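PDB 5YUQ: chintase from Rhizomucor miehei, which probably hydrolyses beta-1,4-glycosidic bonds of chitin as a family 18 glycoside hydrolase with a tunnel-shaped active site. Local coordinates for residues V9-P14 against M348-E353; I17-L22 against Q51-R56; I286-A291 against D355-T360. All coordinates share one frame; numbering follows the deposited sequence.

Overall arrangement
All three contacts are partly buried, among the loops and helix ends around a TIM barrel. Contact 1 lies nearest the chain's centre (about 11 Å between centres, against 18 and 21 Å for contacts 3 and 2) and joins the loops after neighbouring parallel strands 4-9 and 346-350 by E353 packed on the turn, apolar contacts and one bridging water. Contact 2, nested within contact 1 along the chain, seats a tryptophan of the loop before strand 24-32 on the end of helix 43-55; its polar rim is weak. Contact 3 ties helix 287-292 to the loop after strand 346-350, mostly by direct hydrogen bonds. L352 touches I17 of contact 2, and E353 meets R288 of contact 3.

Contact 1 of 3, residues V9-P14 against M348-E353; sequences VDWDLP and MLWSLE
E353 reaches across the turn V9-D12 and meets it with nearly every atom of its side chain. CB packs on the backbone at P14, 3.9 Å from P14 CA. With chi1 at 87°, CG is folded between the backbone N and the carbonyl carbon, which sets it 3.4 Å from D12 O. A second bend, chi2 -71°, then turns the carboxylate over V9, whose CG2 methyl lies 4.0 Å from E353 OE1. That oxygen is doubly held: S351 OG donates to E353 OE1 on its syn side at 2.8 Å, and a water donates to it as well. The same water also donates to D12 O and accepts from V9 N, so it joins the two segments where no direct hydrogen bond does. E353 OE2 is 4.2 Å from D12 OD2, a pairing of like charges that could raise the proton affinity of either group. Two apolar contacts adjoin this polar patch. V9 CG1 presses on W350 CH2 at 3.5 Å, and P14 CG rests against L352 CB. The peptide between W350 and S351 is cis, as is known at the end of the last barrel strand in family 18 chitinases, where the tryptophan commonly floors the sugar-binding cleft. The contact thus spans the ends of the adjacent parallel strands 4-9 and 346-350, with W350 also meeting Y7 and A28, the latter on strand 24-32.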
loop_
_atom_site.group_PDB
_atom_site.type_symbol
_atom_site.label_atom_id
_atom_site.label_comp_id
_atom_site.label_asym_id
_atom_site.label_seq_id
_atom_site.Cartn_x
_atom_site.Cartn_y
_atom_site.Cartn_z
ATOM N N VAL A 9 -11.824 -1.197 -1.127
ATOM C CA VAL A 9 -11.618 -1.817 -2.428
ATOM C C VAL A 9 -12.934 -2.147 -3.124
ATOM O O VAL A 9 -13.877 -2.624 -2.500
ATOM C CB VAL A 9 -10.690 -3.065 -2.342
ATOM C CG1 VAL A 9 -9.318 -2.665 -1.801
ATOM C CG2 VAL A 9 -11.310 -4.173 -1.477
ATOM N N ASP A 10 -12.982 -1.869 -4.421
ATOM C CA ASP A 10 -14.208 -1.999 -5.206
ATOM C C ASP A 10 -14.794 -3.407 -5.156
ATOM O O ASP A 10 -16.014 -3.583 -5.170
ATOM C CB ASP A 10 -13.925 -1.602 -6.652
ATOM C CG ASP A 10 -15.175 -1.524 -7.490
ATOM O OD1 ASP A 10 -15.841 -0.459 -7.468
ATOM O OD2 ASP A 10 -15.487 -2.516 -8.183
ATOM N N TRP A 11 -13.922 -4.409 -5.094
ATOM C CA TRP A 11 -14.348 -5.804 -5.142
ATOM C C TRP A 11 -14.775 -6.366 -3.787
ATOM O O TRP A 11 -15.255 -7.496 -3.704
ATOM C CB TRP A 11 -13.223 -6.663 -5.731
ATOM C CG TRP A 11 -11.924 -6.566 -4.974
ATOM C CD1 TRP A 11 -11.514 -7.376 -3.961
ATOM C CD2 TRP A 11 -10.866 -5.615 -5.182
ATOM N NE1 TRP A 11 -10.267 -6.992 -3.523
ATOM C CE2 TRP A 11 -9.848 -5.911 -4.256
ATOM C CE3 TRP A 11 -10.683 -4.542 -6.063
ATOM C CZ2 TRP A 11 -8.659 -5.177 -4.183
ATOM C CZ3 TRP A 11 -9.499 -3.806 -5.984
ATOM C CH2 TRP A 11 -8.510 -4.128 -5.049
ATOM N N ASP A 12 -14.601 -5.586 -2.726
ATOM C CA ASP A 12 -14.942 -6.052 -1.383
ATOM C C ASP A 12 -15.066 -4.865 -0.434
ATOM O O ASP A 12 -14.235 -4.689 0.457
ATOM C CB ASP A 12 -13.875 -7.033 -0.884
ATOM C CG ASP A 12 -14.339 -7.862 0.306
ATOM O OD1 ASP A 12 -15.531 -7.799 0.678
ATOM O OD2 ASP A 12 -13.501 -8.589 0.872
ATOM N N LEU A 13 -16.111 -4.057 -0.611
ATOM C CA LEU A 13 -16.309 -2.896 0.249
ATOM C C LEU A 13 -16.668 -3.341 1.657
ATOM O O LEU A 13 -17.259 -4.414 1.850
ATOM C CB LEU A 13 -17.399 -1.972 -0.302
ATOM C CG LEU A 13 -17.025 -1.222 -1.584
ATOM C CD1 LEU A 13 -18.233 -0.486 -2.149
ATOM C CD2 LEU A 13 -15.879 -0.236 -1.328
ATOM N N PRO A 14 -16.301 -2.530 2.657
ATOM C CA PRO A 14 -16.657 -2.906 4.027
ATOM C C PRO A 14 -18.176 -2.906 4.190
ATOM O O PRO A 14 -18.846 -2.097 3.556
ATOM C CB PRO A 14 -16.049 -1.783 4.873
ATOM C CG PRO A 14 -15.026 -1.127 3.994
ATOM C CD PRO A 14 -15.552 -1.261 2.596
ATOM N N MET A 348 -1.955 5.779 6.613
ATOM C CA MET A 348 -3.046 5.228 5.828
ATOM C C MET A 348 -3.046 3.732 6.030
ATOM O O MET A 348 -2.054 3.172 6.483
ATOM C CB MET A 348 -2.966 5.616 4.340
ATOM C CG MET A 348 -1.732 5.129 3.572
ATOM S SD MET A 348 -1.886 3.403 3.036
ATOM C CE MET A 348 -0.619 3.362 1.768
ATOM N N LEU A 349 -4.148 3.086 5.676
ATOM C CA LEU A 349 -4.272 1.658 5.910
ATOM C C LEU A 349 -4.761 0.933 4.667
ATOM O O LEU A 349 -5.599 1.450 3.926
ATOM C CB LEU A 349 -5.207 1.386 7.092
ATOM C CG LEU A 349 -6.676 1.773 6.906
ATOM C CD1 LEU A 349 -7.496 0.545 6.515
ATOM C CD2 LEU A 349 -7.249 2.415 8.158
ATOM N N TRP A 350 -4.219 -0.262 4.453
ATOM C CA TRP A 350 -4.707 -1.174 3.426
ATOM C C TRP A 350 -5.108 -2.495 4.074
ATOM O O TRP A 350 -4.244 -3.202 4.591
ATOM C CB TRP A 350 -3.621 -1.471 2.371
ATOM C CG TRP A 350 -4.162 -2.399 1.329
ATOM C CD1 TRP A 350 -4.277 -3.764 1.415
ATOM C CD2 TRP A 350 -4.730 -2.026 0.080
ATOM N NE1 TRP A 350 -4.870 -4.257 0.278
ATOM C CE2 TRP A 350 -5.154 -3.206 -0.560
ATOM C CE3 TRP A 350 -4.905 -0.802 -0.577
ATOM C CZ2 TRP A 350 -5.753 -3.195 -1.818
ATOM C CZ3 TRP A 350 -5.497 -0.793 -1.820
ATOM C CH2 TRP A 350 -5.915 -1.977 -2.429
ATOM N N SER A 351 -6.392 -2.856 4.064
ATOM C CA SER A 351 -7.507 -2.018 3.641
ATOM C C SER A 351 -8.652 -2.246 4.636
ATOM O O SER A 351 -8.633 -3.204 5.422
ATOM C CB SER A 351 -7.935 -2.356 2.209
ATOM O OG SER A 351 -8.198 -3.748 2.086
ATOM N N LEU A 352 -9.647 -1.366 4.600
ATOM C CA LEU A 352 -10.596 -1.221 5.700
ATOM C C LEU A 352 -11.435 -2.456 6.000
ATOM O O LEU A 352 -11.758 -2.722 7.160
ATOM C CB LEU A 352 -11.496 -0.007 5.436
ATOM C CG LEU A 352 -12.387 0.425 6.595
ATOM C CD1 LEU A 352 -11.552 0.691 7.834
ATOM C CD2 LEU A 352 -13.178 1.667 6.209
ATOM N N GLU A 353 -11.778 -3.220 4.970
ATOM C CA GLU A 353 -12.680 -4.349 5.170
ATOM C C GLU A 353 -11.997 -5.488 5.924
ATOM O O GLU A 353 -12.653 -6.429 6.359
ATOM C CB GLU A 353 -13.256 -4.825 3.829
ATOM C CG GLU A 353 -12.407 -5.848 3.081
ATOM C CD GLU A 353 -11.133 -5.284 2.490
ATOM O OE1 GLU A 353 -10.931 -4.045 2.480
ATOM O OE2 GLU A 353 -10.316 -6.095 2.003
HETATM O O HOH W 1 -12.802 -2.539 1.254
#

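Contact 2 of 3, residues I17-L22 against Q51-R56; sequences IAWDKL and QEAHSR
W19 inserts its indole between its own segment and the end of helix 43-55, and the close packing of the contact is gathered on this ring. Its six-membered part abuts A53, with W19 CH2 3.5 Å from A53 CA and W19 CZ3 3.6 Å from A53 CB, while W19 CZ2 meets E52 CB. I17 CG2 covers the middle of one ring face, and the R56 chain, as modelled, passes over the other, though its exact course is doubtful. In this placement the guanidinium is tilted 45° to the indole, with W19 CB beneath the centre of its face.

Toward the exposed side the hold is looser. D20 OD2 approaches the edge of the R56 guanidinium near its plane, but the salt bridge is long, 3.4 Å from R56 NH2, and its hydrogen bond is weak, bent to 132°. At the nitrogen edge of W19 a water accepts from NE1 at 2.8 Å and donates to E52 OE2. The indole N-H, though on a buried residue, is therefore satisfied through solvent. This chemistry implies that fit around the ring joins loop and helix, with the charged pair adding a modest and probably solvent-screened attraction.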
loop_
_atom_site.group_PDB
_atom_site.type_symbol
_atom_site.label_atom_id
_atom_site.label_comp_id
_atom_site.label_asym_id
_atom_site.label_seq_id
_atom_site.Cartn_x
_atom_site.Cartn_y
_atom_site.Cartn_z
ATOM N N ILE A 17 -18.765 1.223 7.210
ATOM C CA ILE A 17 -17.584 2.073 7.278
ATOM C C ILE A 17 -17.625 2.927 8.542
ATOM O O ILE A 17 -18.599 3.643 8.786
ATOM C CB ILE A 17 -17.482 2.967 6.026
ATOM C CG1 ILE A 17 -17.291 2.101 4.770
ATOM C CG2 ILE A 17 -16.340 3.963 6.160
ATOM C CD1 ILE A 17 -17.242 2.901 3.476
ATOM N N ALA A 18 -16.577 2.834 9.358
ATOM C CA ALA A 18 -16.537 3.554 10.632
ATOM C C ALA A 18 -16.117 4.998 10.407
ATOM O O ALA A 18 -15.000 5.392 10.738
ATOM C CB ALA A 18 -15.591 2.868 11.607
ATOM N N TRP A 19 -17.032 5.784 9.852
ATOM C CA TRP A 19 -16.736 7.151 9.440
ATOM C C TRP A 19 -16.105 8.003 10.537
ATOM O O TRP A 19 -15.249 8.838 10.258
ATOM C CB TRP A 19 -18.012 7.828 8.943
ATOM C CG TRP A 19 -18.608 7.174 7.742
ATOM C CD1 TRP A 19 -19.735 6.408 7.695
ATOM C CD2 TRP A 19 -18.102 7.228 6.406
ATOM N NE1 TRP A 19 -19.965 5.988 6.406
ATOM C CE2 TRP A 19 -18.976 6.479 5.597
ATOM C CE3 TRP A 19 -16.996 7.847 5.813
ATOM C CZ2 TRP A 19 -18.774 6.326 4.225
ATOM C CZ3 TRP A 19 -16.804 7.702 4.455
ATOM C CH2 TRP A 19 -17.685 6.945 3.676
ATOM N N ASP A 20 -16.517 7.799 11.784
ATOM C CA ASP A 20 -16.021 8.651 12.864
ATOM C C ASP A 20 -14.584 8.321 13.257
ATOM O O ASP A 20 -13.962 9.047 14.029
ATOM C CB ASP A 20 -16.959 8.598 14.076
ATOM C CG ASP A 20 -18.289 9.268 13.804
ATOM O OD1 ASP A 20 -18.281 10.404 13.278
ATOM O OD2 ASP A 20 -19.341 8.661 14.098
ATOM N N LYS A 21 -14.056 7.237 12.701
ATOM C CA LYS A 21 -12.700 6.801 13.019
ATOM C C LYS A 21 -11.691 7.060 11.895
ATOM O O LYS A 21 -10.562 6.562 11.933
ATOM C CB LYS A 21 -12.707 5.319 13.415
ATOM C CG LYS A 21 -13.548 5.026 14.666
ATOM C CD LYS A 21 -13.677 3.526 14.910
ATOM C CE LYS A 21 -14.530 3.208 16.144
ATOM N NZ LYS A 21 -13.855 3.619 17.399
ATOM N N LEU A 22 -12.087 7.861 10.910
ATOM C CA LEU A 22 -11.200 8.149 9.779
ATOM C C LEU A 22 -11.501 9.511 9.195
ATOM O O LEU A 22 -12.566 10.077 9.447
ATOM C CB LEU A 22 -11.324 7.059 8.705
ATOM C CG LEU A 22 -12.719 6.759 8.140
ATOM C CD1 LEU A 22 -13.077 7.680 6.984
ATOM C CD2 LEU A 22 -12.804 5.315 7.704
ATOM N N GLN A 51 -21.479 9.657 -1.830
ATOM C CA GLN A 51 -22.624 10.266 -1.174
ATOM C C GLN A 51 -22.576 10.046 0.343
ATOM O O GLN A 51 -22.818 10.969 1.122
ATOM C CB GLN A 51 -23.927 9.732 -1.771
ATOM C CG GLN A 51 -25.163 10.396 -1.189
ATOM C CD GLN A 51 -25.152 11.898 -1.412
ATOM O OE1 GLN A 51 -25.334 12.376 -2.538
ATOM N NE2 GLN A 51 -24.916 12.653 -0.344
ATOM N N GLU A 52 -22.252 8.828 0.766
ATOM C CA GLU A 52 -22.144 8.533 2.190
ATOM C C GLU A 52 -21.050 9.352 2.836
ATOM O O GLU A 52 -21.238 9.912 3.906
ATOM C CB GLU A 52 -21.880 7.040 2.426
ATOM C CG GLU A 52 -23.008 6.136 2.004
ATOM C CD GLU A 52 -22.748 4.681 2.333
ATOM O OE1 GLU A 52 -23.621 3.838 2.021
ATOM O OE2 GLU A 52 -21.676 4.383 2.905
ATOM N N ALA A 53 -19.887 9.410 2.192
ATOM C CA ALA A 53 -18.781 10.185 2.737
ATOM C C ALA A 53 -19.167 11.643 2.900
ATOM O O ALA A 53 -18.904 12.261 3.929
ATOM C CB ALA A 53 -17.561 10.063 1.840
ATOM N N HIS A 54 -19.790 12.194 1.870
ATOM C CA HIS A 54 -20.127 13.606 1.875
ATOM C C HIS A 54 -21.241 13.930 2.864
ATOM O O HIS A 54 -21.212 14.977 3.499
ATOM C CB HIS A 54 -20.432 14.083 0.454
ATOM C CG HIS A 54 -19.199 14.177 -0.399
ATOM N ND1 HIS A 54 -19.248 14.409 -1.757
ATOM C CD2 HIS A 54 -17.895 14.076 -0.075
ATOM C CE1 HIS A 54 -18.010 14.445 -2.233
ATOM N NE2 HIS A 54 -17.172 14.252 -1.233
ATOM N N SER A 55 -22.192 13.016 3.023
ATOM C CA SER A 55 -23.237 13.184 4.032
ATOM C C SER A 55 -22.644 13.239 5.441
ATOM O O SER A 55 -23.224 13.837 6.347
ATOM C CB SER A 55 -24.258 12.045 3.947
ATOM O OG SER A 55 -25.054 12.150 2.776
ATOM N N ARG A 56 -21.502 12.570 5.604
ATOM C CA ARG A 56 -20.782 12.485 6.845
ATOM C C ARG A 56 -19.614 13.476 6.969
ATOM O O ARG A 56 -18.872 13.427 7.886
ATOM C CB ARG A 56 -20.362 11.028 7.155
ATOM C CG ARG A 56 -21.375 9.978 6.685
ATOM C CD ARG A 56 -22.139 9.119 7.729
ATOM N NE ARG A 56 -21.614 9.453 9.002
ATOM C CZ ARG A 56 -21.536 8.672 10.062
ATOM N NH1 ARG A 56 -22.005 7.456 10.054
ATOM N NH2 ARG A 56 -20.980 9.136 11.138
HETATM O O HOH W 2 -22.142 4.643 5.343
#

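Contact 3 of 3, residues I286-A291 against D355-T360; sequences IWRTIA and DDDENT
W287 and D356 extend alongside each other in a common direction, with the indole and carboxylate planes 59° apart. The indole N-H is directed almost straight at D356 OD2 (W287 NE1 to OD2 2.9 Å, 164°); the acceptor lies in the ring plane, but the donor stands above the carboxylate plane. This leaves the syn lone pair of D356 OD2 to T360 OG1, 2.6 Å away, while D356 OD1 takes T360 N in a nearly linear bond of 3.0 Å. Both oxygens are thereby engaged and the carboxylate is fixed in rotation.

R288 crosses obliquely to D357. A bend at chi3, 72°, brings the guanidinium round so that NH1 and NH2 grip a single oxygen end-on: D357 OD1 is 2.9 Å from R288 NH1 and 3.2 Å from R288 NH2, both on one face of the carboxylate. R288 NH1 also donates to D355 O at 3.0 Å, on a lone pair in the carbonyl plane. D355 itself turns its carboxylate to the backbone N of L361 and L362.

D356 opens a type I beta turn, D356-N359, just before helix 360-363 beside the TIM barrel, with D356 OD1 accepting from T360 N and, weakly, from E358 N.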
loop_
_atom_site.group_PDB
_atom_site.type_symbol
_atom_site.label_atom_id
_atom_site.label_comp_id
_atom_site.label_asym_id
_atom_site.label_seq_id
_atom_site.Cartn_x
_atom_site.Cartn_y
_atom_site.Cartn_z
ATOM N N ILE A 286 -5.764 -11.989 6.327
ATOM C CA ILE A 286 -6.322 -10.722 6.816
ATOM C C ILE A 286 -6.590 -10.749 8.314
ATOM O O ILE A 286 -6.742 -11.812 8.915
ATOM C CB ILE A 286 -7.591 -10.280 6.058
ATOM C CG1 ILE A 286 -8.744 -11.255 6.310
ATOM C CG2 ILE A 286 -7.303 -10.139 4.570
ATOM C CD1 ILE A 286 -10.095 -10.672 5.932
ATOM N N TRP A 287 -6.637 -9.573 8.922
ATOM C CA TRP A 287 -6.795 -9.490 10.363
ATOM C C TRP A 287 -8.025 -10.237 10.858
ATOM O O TRP A 287 -7.971 -10.887 11.906
ATOM C CB TRP A 287 -6.853 -8.042 10.837
ATOM C CG TRP A 287 -7.154 -7.975 12.298
ATOM C CD1 TRP A 287 -8.352 -7.669 12.878
ATOM C CD2 TRP A 287 -6.245 -8.249 13.370
ATOM N NE1 TRP A 287 -8.241 -7.738 14.249
ATOM C CE2 TRP A 287 -6.955 -8.088 14.576
ATOM C CE3 TRP A 287 -4.895 -8.611 13.428
ATOM C CZ2 TRP A 287 -6.360 -8.268 15.824
ATOM C CZ3 TRP A 287 -4.305 -8.793 14.665
ATOM C CH2 TRP A 287 -5.038 -8.623 15.848
ATOM N N ARG A 288 -9.128 -10.160 10.125
ATOM C CA ARG A 288 -10.367 -10.826 10.567
ATOM C C ARG A 288 -10.066 -12.310 10.855
ATOM O O ARG A 288 -10.571 -12.820 11.817
ATOM C CB ARG A 288 -11.508 -10.745 9.592
ATOM C CG ARG A 288 -12.049 -9.350 9.384
ATOM C CD ARG A 288 -13.119 -9.206 8.322
ATOM N NE ARG A 288 -14.390 -9.795 8.747
ATOM C CZ ARG A 288 -15.251 -9.195 9.545
ATOM N NH1 ARG A 288 -15.059 -7.969 10.014
ATOM N NH2 ARG A 288 -16.347 -9.818 9.857
ATOM N N THR A 289 -9.291 -12.948 9.976
ATOM C CA THR A 289 -8.938 -14.355 10.139
ATOM C C THR A 289 -8.020 -14.566 11.336
ATOM O O THR A 289 -8.211 -15.497 12.120
ATOM C CB THR A 289 -8.241 -14.895 8.890
ATOM O OG1 THR A 289 -9.028 -14.582 7.732
ATOM C CG2 THR A 289 -8.058 -16.404 8.996
ATOM N N ILE A 290 -7.016 -13.705 11.468
ATOM C CA ILE A 290 -6.094 -13.769 12.597
ATOM C C ILE A 290 -6.863 -13.690 13.919
ATOM O O ILE A 290 -6.607 -14.462 14.850
ATOM C CB ILE A 290 -5.052 -12.636 12.505
ATOM C CG1 ILE A 290 -4.274 -12.758 11.186
ATOM C CG2 ILE A 290 -4.094 -12.677 13.683
ATOM C CD1 ILE A 290 -3.257 -11.635 10.944
ATOM N N ALA A 291 -7.833 -12.785 13.979
ATOM C CA ALA A 291 -8.638 -12.600 15.183
ATOM C C ALA A 291 -9.550 -13.798 15.413
ATOM O O ALA A 291 -9.599 -14.348 16.519
ATOM C CB ALA A 291 -9.448 -11.323 15.077
ATOM N N ASP A 355 -10.414 -5.275 8.816
ATOM C CA ASP A 355 -10.495 -5.131 10.263
ATOM C C ASP A 355 -11.617 -6.012 10.795
ATOM O O ASP A 355 -12.514 -6.412 10.042
ATOM C CB ASP A 355 -10.763 -3.670 10.635
ATOM C CG ASP A 355 -10.240 -3.315 12.012
ATOM O OD1 ASP A 355 -9.777 -4.210 12.758
ATOM O OD2 ASP A 355 -10.302 -2.129 12.355
ATOM N N ASP A 356 -11.563 -6.326 12.082
ATOM C CA ASP A 356 -12.651 -7.088 12.696
ATOM C C ASP A 356 -13.853 -6.193 13.003
ATOM O O ASP A 356 -13.822 -4.979 12.777
ATOM C CB ASP A 356 -12.160 -7.853 13.935
ATOM C CG ASP A 356 -11.615 -6.944 15.023
ATOM O OD1 ASP A 356 -12.108 -5.799 15.169
ATOM O OD2 ASP A 356 -10.709 -7.390 15.763
ATOM N N ASP A 357 -14.925 -6.793 13.505
ATOM C CA ASP A 357 -16.144 -6.040 13.756
ATOM C C ASP A 357 -15.992 -5.071 14.927
ATOM O O ASP A 357 -16.796 -4.158 15.099
ATOM C CB ASP A 357 -17.298 -7.010 14.011
ATOM C CG ASP A 357 -17.732 -7.748 12.761
ATOM O OD1 ASP A 357 -17.356 -7.327 11.647
ATOM O OD2 ASP A 357 -18.475 -8.744 12.896
ATOM N N GLU A 358 -14.965 -5.278 15.738
ATOM C CA GLU A 358 -14.698 -4.394 16.867
ATOM C C GLU A 358 -13.763 -3.245 16.508
ATOM O O GLU A 358 -13.404 -2.449 17.375
ATOM C CB GLU A 358 -14.103 -5.188 18.033
ATOM C CG GLU A 358 -15.035 -6.256 18.611
ATOM C CD GLU A 358 -15.194 -7.473 17.709
ATOM O OE1 GLU A 358 -14.214 -7.870 17.041
ATOM O OE2 GLU A 358 -16.310 -8.031 17.660
ATOM N N ASN A 359 -13.373 -3.158 15.238
ATOM C CA ASN A 359 -12.458 -2.111 14.778
ATOM C C ASN A 359 -11.144 -2.131 15.548
ATOM O O ASN A 359 -10.571 -1.076 15.807
ATOM C CB ASN A 359 -13.080 -0.705 14.895
ATOM C CG ASN A 359 -14.495 -0.631 14.340
ATOM O OD1 ASN A 359 -14.703 -0.694 13.126
ATOM N ND2 ASN A 359 -15.473 -0.450 15.229
ATOM N N THR A 360 -10.664 -3.321 15.904
ATOM C CA THR A 360 -9.429 -3.441 16.679
ATOM C C THR A 360 -8.254 -2.687 16.050
ATOM O O THR A 360 -7.587 -1.897 16.719
ATOM C CB THR A 360 -9.022 -4.906 16.877
ATOM O OG1 THR A 360 -10.062 -5.600 17.579
ATOM C CG2 THR A 360 -7.737 -4.996 17.688
#